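PDB 4CVU: beta-mannosidase from Trichoderma harzianum, which probably hydrolyses terminal, non-reducing beta-D-mannose residues of beta-mannosides, as a member of glycoside hydrolase family 2. Local coordinates for residues 733-736 and 737-740; 677-680 and 681-685; 390-393 and 394-398. All coordinates share one frame; numbering follows the deposited sequence.

Interaction 1 of 3, residues 733-736 and 737-740; sequences SRRT and YEHV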
loop_
_atom_site.group_PDB
_atom_site.type_symbol
_atom_site.label_atom_id
_atom_site.label_comp_id
_atom_site.label_asym_id
_atom_site.label_seq_id
_atom_site.Cartn_x
_atom_site.Cartn_y
_atom_site.Cartn_z
ATOM N N SER A 733 -26.666 -7.088 -15.844
ATOM C CA SER A 733 -27.840 -6.238 -15.703
ATOM C C SER A 733 -28.082 -5.354 -16.949
ATOM O O SER A 733 -29.226 -5.151 -17.337
ATOM C CB SER A 733 -27.730 -5.456 -14.397
ATOM O OG SER A 733 -26.682 -4.488 -14.406
ATOM N N ARG A 734 -27.014 -4.843 -17.589
ATOM C CA ARG A 734 -27.182 -4.138 -18.876
ATOM C C ARG A 734 -27.986 -4.951 -19.866
ATOM O O ARG A 734 -28.912 -4.414 -20.510
ATOM C CB ARG A 734 -25.831 -3.801 -19.513
ATOM C CG ARG A 734 -25.903 -3.375 -20.988
ATOM C CD ARG A 734 -24.535 -3.451 -21.650
ATOM N NE ARG A 734 -23.682 -2.272 -21.435
ATOM C CZ ARG A 734 -22.351 -2.290 -21.412
ATOM N NH1 ARG A 734 -21.678 -3.424 -21.502
ATOM N NH2 ARG A 734 -21.671 -1.180 -21.306
ATOM N N ARG A 735 -27.624 -6.233 -20.030
ATOM C CA ARG A 735 -28.294 -7.099 -20.989
ATOM C C ARG A 735 -29.680 -7.365 -20.492
ATOM O O ARG A 735 -30.644 -7.389 -21.284
ATOM C CB ARG A 735 -27.579 -8.443 -21.184
ATOM C CG ARG A 735 -26.324 -8.387 -22.054
ATOM C CD ARG A 735 -25.926 -9.813 -22.480
ATOM N NE ARG A 735 -25.490 -10.643 -21.356
ATOM C CZ ARG A 735 -24.233 -10.708 -20.904
ATOM N NH1 ARG A 735 -23.250 -10.006 -21.490
ATOM N NH2 ARG A 735 -23.953 -11.487 -19.864
ATOM N N THR A 736 -29.789 -7.559 -19.183
ATOM C CA THR A 736 -31.073 -7.927 -18.610
ATOM C C THR A 736 -32.019 -6.707 -18.473
ATOM O O THR A 736 -33.196 -6.895 -18.220
ATOM C CB THR A 736 -30.902 -8.658 -17.250
ATOM O OG1 THR A 736 -29.766 -9.511 -17.303
ATOM C CG2 THR A 736 -32.131 -9.504 -16.910
ATOM N N TYR A 737 -31.489 -5.492 -18.606
ATOM C CA TYR A 737 -32.293 -4.275 -18.658
ATOM C C TYR A 737 -32.537 -3.777 -20.122
ATOM O O TYR A 737 -33.001 -2.666 -20.356
ATOM C CB TYR A 737 -31.649 -3.159 -17.806
ATOM C CG TYR A 737 -31.871 -3.241 -16.279
ATOM C CD1 TYR A 737 -32.919 -3.959 -15.722
ATOM C CD2 TYR A 737 -31.066 -2.523 -15.417
ATOM C CE1 TYR A 737 -33.143 -3.971 -14.341
ATOM C CE2 TYR A 737 -31.289 -2.528 -14.035
ATOM C CZ TYR A 737 -32.328 -3.281 -13.505
ATOM O OH TYR A 737 -32.548 -3.310 -12.144
ATOM N N GLU A 738 -32.193 -4.595 -21.108
ATOM C CA GLU A 738 -32.471 -4.221 -22.490
ATOM C C GLU A 738 -33.998 -4.164 -22.720
ATOM O O GLU A 738 -34.784 -4.792 -21.996
ATOM C CB GLU A 738 -31.807 -5.209 -23.466
ATOM C CG GLU A 738 -30.299 -5.017 -23.606
ATOM C CD GLU A 738 -29.729 -5.730 -24.806
ATOM O OE1 GLU A 738 -30.187 -5.424 -25.907
ATOM O OE2 GLU A 738 -28.879 -6.600 -24.677
ATOM N N HIS A 739 -34.400 -3.388 -23.723
ATOM C CA HIS A 739 -35.834 -3.168 -24.002
ATOM C C HIS A 739 -36.602 -4.457 -24.223
ATOM O O HIS A 739 -37.674 -4.616 -23.703
ATOM C CB HIS A 739 -36.028 -2.210 -25.179
ATOM C CG HIS A 739 -35.546 -0.824 -24.904
ATOM N ND1 HIS A 739 -36.144 0.007 -23.979
ATOM C CD2 HIS A 739 -34.512 -0.125 -25.426
ATOM C CE1 HIS A 739 -35.493 1.160 -23.945
ATOM N NE2 HIS A 739 -34.508 1.111 -24.818
ATOM N N VAL A 740 -36.025 -5.380 -24.996
ATOM C CA VAL A 740 -36.639 -6.664 -25.329
ATOM C C VAL A 740 -35.622 -7.778 -25.016
ATOM O O VAL A 740 -34.521 -7.779 -25.559
ATOM C CB VAL A 740 -37.025 -6.698 -26.831
ATOM C CG1 VAL A 740 -37.865 -7.913 -27.165
ATOM C CG2 VAL A 740 -37.783 -5.437 -27.225
#
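Tyr737 N turns back to two carbonyls at the end of helix 729-736, Ser733 O at 2.6 Å and Arg734 O at 3.4 Å, but both bonds are bent and weak, an illustration of how a helix gives way to a loop. Tyr737 is the first residue to leave the helical conformation. The straighter bond comes one residue later and in a tighter turn: Glu738 N reaches Arg735 O at 3.2 Å, with 158° at the hydrogen, and approaches from above the carbonyl plane.

Van der Waals contact follows the same path. Tyr737 CB rests 3.2 Å from Ser733 O, and the ring leads on from there to the core, where its hydroxyl bonds to Ser703. In Glu738, chi1 of -76° sets CG beside the residue's own backbone N, and this folds the methylene over the helix end: CG lies 3.3 Å from Arg735 O and 3.4 Å from Arg734 O.

The charged pair here is apparent rather than real. Arg735 and Glu738 cross obliquely, with guanidinium and carboxylate planes 69° apart; only the aliphatic part of the arginine is approached, Arg735 CG lying 4.1 Å from Glu738 OE2, whereas Arg735 NE is 6.2 Å from that oxygen. The guanidinium is engaged by Asp901 in a salt bridge and by Ala903 O.

Carbonyls of the terminal turn and its exit find side-chain donors: Asn415 for Arg734 O, Arg691 for both Thr736 O and Glu738 O, and Lys385 for Tyr737 O. Two of these three donors are cationic, which would probably offset the partial negative charge of the helix C-terminus as the chain departs toward strand 740-747.

Interaction 2 of 3, residues 677-680 and 681-685; sequences LFQA and DMYKS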
loop_
_atom_site.group_PDB
_atom_site.type_symbol
_atom_site.label_atom_id
_atom_site.label_comp_id
_atom_site.label_asym_id
_atom_site.label_seq_id
_atom_site.Cartn_x
_atom_site.Cartn_y
_atom_site.Cartn_z
ATOM N N LEU A 677 -19.359 -13.540 -10.057
ATOM C CA LEU A 677 -20.131 -14.311 -10.999
ATOM C C LEU A 677 -21.432 -14.722 -10.348
ATOM O O LEU A 677 -22.486 -14.762 -11.018
ATOM C CB LEU A 677 -19.381 -15.562 -11.446
ATOM C CG LEU A 677 -18.114 -15.383 -12.303
ATOM C CD1 LEU A 677 -17.555 -16.750 -12.615
ATOM C CD2 LEU A 677 -18.392 -14.611 -13.595
ATOM N N PHE A 678 -21.338 -15.079 -9.068
ATOM C CA PHE A 678 -22.538 -15.549 -8.337
ATOM C C PHE A 678 -23.513 -14.366 -8.192
ATOM O O PHE A 678 -24.662 -14.490 -8.529
ATOM C CB PHE A 678 -22.185 -16.108 -6.959
ATOM C CG PHE A 678 -23.386 -16.335 -6.120
ATOM C CD1 PHE A 678 -24.106 -17.505 -6.234
ATOM C CD2 PHE A 678 -23.837 -15.358 -5.280
ATOM C CE1 PHE A 678 -25.262 -17.702 -5.506
ATOM C CE2 PHE A 678 -24.996 -15.528 -4.565
ATOM C CZ PHE A 678 -25.708 -16.714 -4.667
ATOM N N GLN A 679 -23.001 -13.190 -7.793
ATOM C CA GLN A 679 -23.826 -11.981 -7.651
ATOM C C GLN A 679 -24.485 -11.607 -8.963
ATOM O O GLN A 679 -25.644 -11.236 -8.954
ATOM C CB GLN A 679 -22.978 -10.779 -7.172
ATOM C CG GLN A 679 -23.724 -9.475 -6.866
ATOM C CD GLN A 679 -22.734 -8.287 -6.855
ATOM O OE1 GLN A 679 -21.764 -8.352 -7.555
ATOM N NE2 GLN A 679 -23.026 -7.222 -6.148
ATOM N N ALA A 680 -23.729 -11.590 -10.075
ATOM C CA ALA A 680 -24.305 -11.236 -11.383
ATOM C C ALA A 680 -25.473 -12.165 -11.747
ATOM O O ALA A 680 -26.534 -11.720 -12.169
ATOM C CB ALA A 680 -23.274 -11.338 -12.429
ATOM N N ASP A 681 -25.215 -13.444 -11.615
ATOM C CA ASP A 681 -26.175 -14.458 -12.045
ATOM C C ASP A 681 -27.427 -14.394 -11.170
ATOM O O ASP A 681 -28.539 -14.603 -11.658
ATOM C CB ASP A 681 -25.515 -15.845 -12.025
ATOM C CG ASP A 681 -24.726 -16.160 -13.320
ATOM O OD1 ASP A 681 -24.933 -15.466 -14.331
ATOM O OD2 ASP A 681 -23.884 -17.110 -13.326
ATOM N N MET A 682 -27.244 -14.204 -9.865
ATOM C CA MET A 682 -28.402 -14.024 -8.968
ATOM C C MET A 682 -29.222 -12.766 -9.301
ATOM O O MET A 682 -30.434 -12.838 -9.329
ATOM C CB MET A 682 -28.011 -14.063 -7.492
ATOM C CG MET A 682 -29.218 -14.303 -6.573
ATOM S SD MET A 682 -28.850 -14.106 -4.814
ATOM C CE MET A 682 -28.419 -12.381 -4.830
ATOM N N TYR A 683 -28.575 -11.635 -9.603
ATOM C CA TYR A 683 -29.325 -10.428 -9.924
ATOM C C TYR A 683 -30.110 -10.625 -11.219
ATOM O O TYR A 683 -31.298 -10.281 -11.295
ATOM C CB TYR A 683 -28.412 -9.178 -10.019
ATOM C CG TYR A 683 -27.958 -8.619 -8.690
ATOM C CD1 TYR A 683 -27.432 -9.451 -7.716
ATOM C CD2 TYR A 683 -27.950 -7.261 -8.447
ATOM C CE1 TYR A 683 -26.979 -8.950 -6.514
ATOM C CE2 TYR A 683 -27.473 -6.751 -7.248
ATOM C CZ TYR A 683 -26.985 -7.616 -6.305
ATOM O OH TYR A 683 -26.527 -7.165 -5.102
ATOM N N LYS A 684 -29.453 -11.229 -12.220
ATOM C CA LYS A 684 -30.091 -11.595 -13.498
ATOM C C LYS A 684 -31.324 -12.423 -13.240
ATOM O O LYS A 684 -32.400 -12.165 -13.792
ATOM C CB LYS A 684 -29.119 -12.391 -14.341
ATOM C CG LYS A 684 -29.644 -12.877 -15.660
ATOM C CD LYS A 684 -28.783 -14.032 -16.186
ATOM C CE LYS A 684 -29.258 -14.578 -17.485
ATOM N NZ LYS A 684 -28.385 -15.704 -17.950
ATOM N N SER A 685 -31.137 -13.435 -12.410
ATOM C CA SER A 685 -32.242 -14.307 -12.042
ATOM C C SER A 685 -33.430 -13.541 -11.400
ATOM O O SER A 685 -34.635 -13.867 -11.646
ATOM C CB SER A 685 -31.755 -15.410 -11.114
ATOM O OG SER A 685 -32.816 -16.322 -10.816
#
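Phe678 and Met682, one helical turn apart, form a Met-aromatic contact in the middle of helix 664-692. The sulfur lies obliquely beside the CE2-CZ side of the ring, Met682 SD being 4.1 Å from both Phe678 CE2 and CZ and 5.0 Å from the ring centroid, 56° off the normal. Met682 CG lies opposite the residue's backbone N (chi1 -163°), and the bend at chi3 then turns the terminal methyl out of line with the rest of the chain. Phe597 meets the same ring edge-to-face and also touches Met682, so the thioether packs among aromatic side chains.

A second spacing of four brings Gln679 against Tyr683. Gln679 CG packs 3.3 Å from Tyr683 CE1, and the amide plane stands 83° to the phenol ring. Their polar ends part company: the amide bonds to Ser599 and Ala718 O, the hydroxyl to Trp706 O and Phe597 N.

The helix precedes strand 702-705, which runs parallel to strand 380-389, as expected of an outer helix in the (beta/alpha)8 catalytic barrel of family 2 enzymes.

Regular i to i+4 hydrogen bonds hold these side chains in step. Asp681 N bonds to Leu677 O at 3.1 Å, Met682 N to Phe678 O at 2.9 Å, and Lys684 N to Ala680 O at 3.0 Å. Asp681 CB also settles 3.4 Å from Leu677 O, while its carboxylate oxygen OD2 accepts from Tyr656 and Tyr886.

Interaction 3 of 3, residues 390-393 and 394-398; sequences IPPD and AFWPR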
loop_
_atom_site.group_PDB
_atom_site.type_symbol
_atom_site.label_atom_id
_atom_site.label_comp_id
_atom_site.label_asym_id
_atom_site.label_seq_id
_atom_site.Cartn_x
_atom_site.Cartn_y
_atom_site.Cartn_z
ATOM N N ILE A 390 -25.831 5.324 -3.526
ATOM C CA ILE A 390 -25.340 5.690 -2.206
ATOM C C ILE A 390 -24.253 6.767 -2.396
ATOM O O ILE A 390 -23.802 7.002 -3.522
ATOM C CB ILE A 390 -24.794 4.485 -1.420
ATOM C CG1 ILE A 390 -23.563 3.906 -2.103
ATOM C CG2 ILE A 390 -25.884 3.415 -1.240
ATOM C CD1 ILE A 390 -22.514 3.409 -1.145
ATOM N N PRO A 391 -23.873 7.458 -1.328
ATOM C CA PRO A 391 -22.840 8.499 -1.534
ATOM C C PRO A 391 -21.575 7.896 -2.131
ATOM O O PRO A 391 -21.075 6.905 -1.618
ATOM C CB PRO A 391 -22.580 9.023 -0.130
ATOM C CG PRO A 391 -23.824 8.679 0.626
ATOM C CD PRO A 391 -24.333 7.402 0.073
ATOM N N PRO A 392 -21.048 8.495 -3.197
ATOM C CA PRO A 392 -19.787 7.958 -3.826
ATOM C C PRO A 392 -18.509 8.108 -2.968
ATOM O O PRO A 392 -17.506 7.473 -3.280
ATOM C CB PRO A 392 -19.650 8.812 -5.089
ATOM C CG PRO A 392 -20.264 10.123 -4.679
ATOM C CD PRO A 392 -21.460 9.756 -3.811
ATOM N N ASP A 393 -18.545 8.897 -1.886
ATOM C CA ASP A 393 -17.354 9.176 -1.114
ATOM C C ASP A 393 -17.778 9.424 0.321
ATOM O O ASP A 393 -18.914 9.823 0.587
ATOM C CB ASP A 393 -16.624 10.357 -1.738
ATOM C CG ASP A 393 -15.112 10.388 -1.442
ATOM O OD1 ASP A 393 -14.700 10.825 -0.320
ATOM O OD2 ASP A 393 -14.297 10.008 -2.340
ATOM N N ALA A 394 -16.879 9.158 1.262
ATOM C CA ALA A 394 -17.172 9.508 2.640
ATOM C C ALA A 394 -17.007 11.026 2.872
ATOM O O ALA A 394 -17.472 11.555 3.897
ATOM C CB ALA A 394 -16.324 8.684 3.603
ATOM N N PHE A 395 -16.339 11.709 1.945
ATOM C CA PHE A 395 -16.108 13.138 2.028
ATOM C C PHE A 395 -16.682 13.858 0.801
ATOM O O PHE A 395 -16.072 13.943 -0.261
ATOM C CB PHE A 395 -14.618 13.410 2.198
ATOM C CG PHE A 395 -13.980 12.525 3.219
ATOM C CD1 PHE A 395 -14.151 12.771 4.582
ATOM C CD2 PHE A 395 -13.258 11.447 2.849
ATOM C CE1 PHE A 395 -13.572 11.943 5.526
ATOM C CE2 PHE A 395 -12.703 10.603 3.778
ATOM C CZ PHE A 395 -12.860 10.846 5.128
ATOM N N TRP A 396 -17.872 14.381 0.967
ATOM C CA TRP A 396 -18.631 14.962 -0.141
ATOM C C TRP A 396 -17.867 16.076 -0.862
ATOM O O TRP A 396 -17.898 16.134 -2.079
ATOM C CB TRP A 396 -20.007 15.458 0.328
ATOM C CG TRP A 396 -21.087 14.379 0.218
ATOM C CD1 TRP A 396 -21.600 13.621 1.227
ATOM C CD2 TRP A 396 -21.709 13.932 -0.977
ATOM N NE1 TRP A 396 -22.533 12.725 0.729
ATOM C CE2 TRP A 396 -22.624 12.912 -0.628
ATOM C CE3 TRP A 396 -21.614 14.315 -2.318
ATOM C CZ2 TRP A 396 -23.413 12.289 -1.550
ATOM C CZ3 TRP A 396 -22.387 13.696 -3.234
ATOM C CH2 TRP A 396 -23.310 12.691 -2.847
ATOM N N PRO A 397 -17.122 16.905 -0.120
ATOM C CA PRO A 397 -16.392 17.928 -0.855
ATOM C C PRO A 397 -15.483 17.451 -1.994
ATOM O O PRO A 397 -15.277 18.200 -2.946
ATOM C CB PRO A 397 -15.590 18.619 0.232
ATOM C CG PRO A 397 -16.439 18.485 1.447
ATOM C CD PRO A 397 -16.967 17.071 1.328
ATOM N N ARG A 398 -14.929 16.239 -1.927
ATOM C CA ARG A 398 -13.999 15.841 -2.990
ATOM C C ARG A 398 -14.706 15.151 -4.145
ATOM O O ARG A 398 -14.072 14.727 -5.112
ATOM C CB ARG A 398 -12.836 14.979 -2.428
ATOM C CG ARG A 398 -13.217 13.635 -1.835
ATOM C CD ARG A 398 -11.925 12.941 -1.371
ATOM N NE ARG A 398 -12.192 11.677 -0.715
ATOM C CZ ARG A 398 -11.238 10.820 -0.353
ATOM N NH1 ARG A 398 -9.957 11.135 -0.517
ATOM N NH2 ARG A 398 -11.551 9.668 0.201
#
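Asp393 and Arg398 meet at about a right angle, the carboxylate plane turned 87° to the guanidinium. Their salt bridge rests mainly on one oxygen: Arg398 NE comes to Asp393 OD1 at 2.7 Å from the syn side, somewhat out of the carboxylate plane, while OD1 lies in the plane of the guanidinium, and the bond is nearly straight at 172°. Arg398 NH2 adds a weak bond to Asp393 OD1 of 3.4 Å. The anti lone pair of Asp393 OD1 takes Phe395 N at 2.9 Å, closing an Asx turn, so two good donors grip it. Arg398 reaches it because CG sits between its backbone N and carbonyl carbon (chi1 64°), after which the chain runs extended to NE. Replacing Arg398 with a leucine would probably leave the buried carboxylate of Asp393 without one of its mates, freer to turn, and Glu69 without its salt-bridge partner.

At the proline end, the Trp396 indole lies obliquely against Pro391 and Pro392: Pro391 CB is 3.7 Å from Trp396 CZ2, and Pro392 CD 3.6 Å from Trp396 CH2.

The whole turn links strand 380-389 to helix 401-413; Asp393 OD2 pairs with Arg403 of that helix in a salt bridge and is hydrogen-bonded to the Tyr722 hydroxyl. Arg398 bridges to Glu69, Trp396 NE1 bonds to Glu194 and Phe395 packs on helix 57-63, tying this barrel loop to the N-terminal galactose-binding-like domain.

In the fold
Along the chain the order is interaction 3, then 2, then 1, and all three can be placed around the parallel strands of the probable catalytic barrel. Interactions 1 and 2 are neighbours, their centres 14 Å apart: helices 664-692 and 729-736 pack together on either side in sequence of strand 702-705, and Thr736 OG1 touches Lys684 CG at 3.7 Å. Interaction 3 follows strand 380-389, which pairs with strand 702-705, but its centre is about 29 Å from that of interaction 1 and 27 Å from that of interaction 2. The contacts thus lie at separate borders of the barrel, one against the N-terminal domain, the other where the chain enters the C-terminal beta domains.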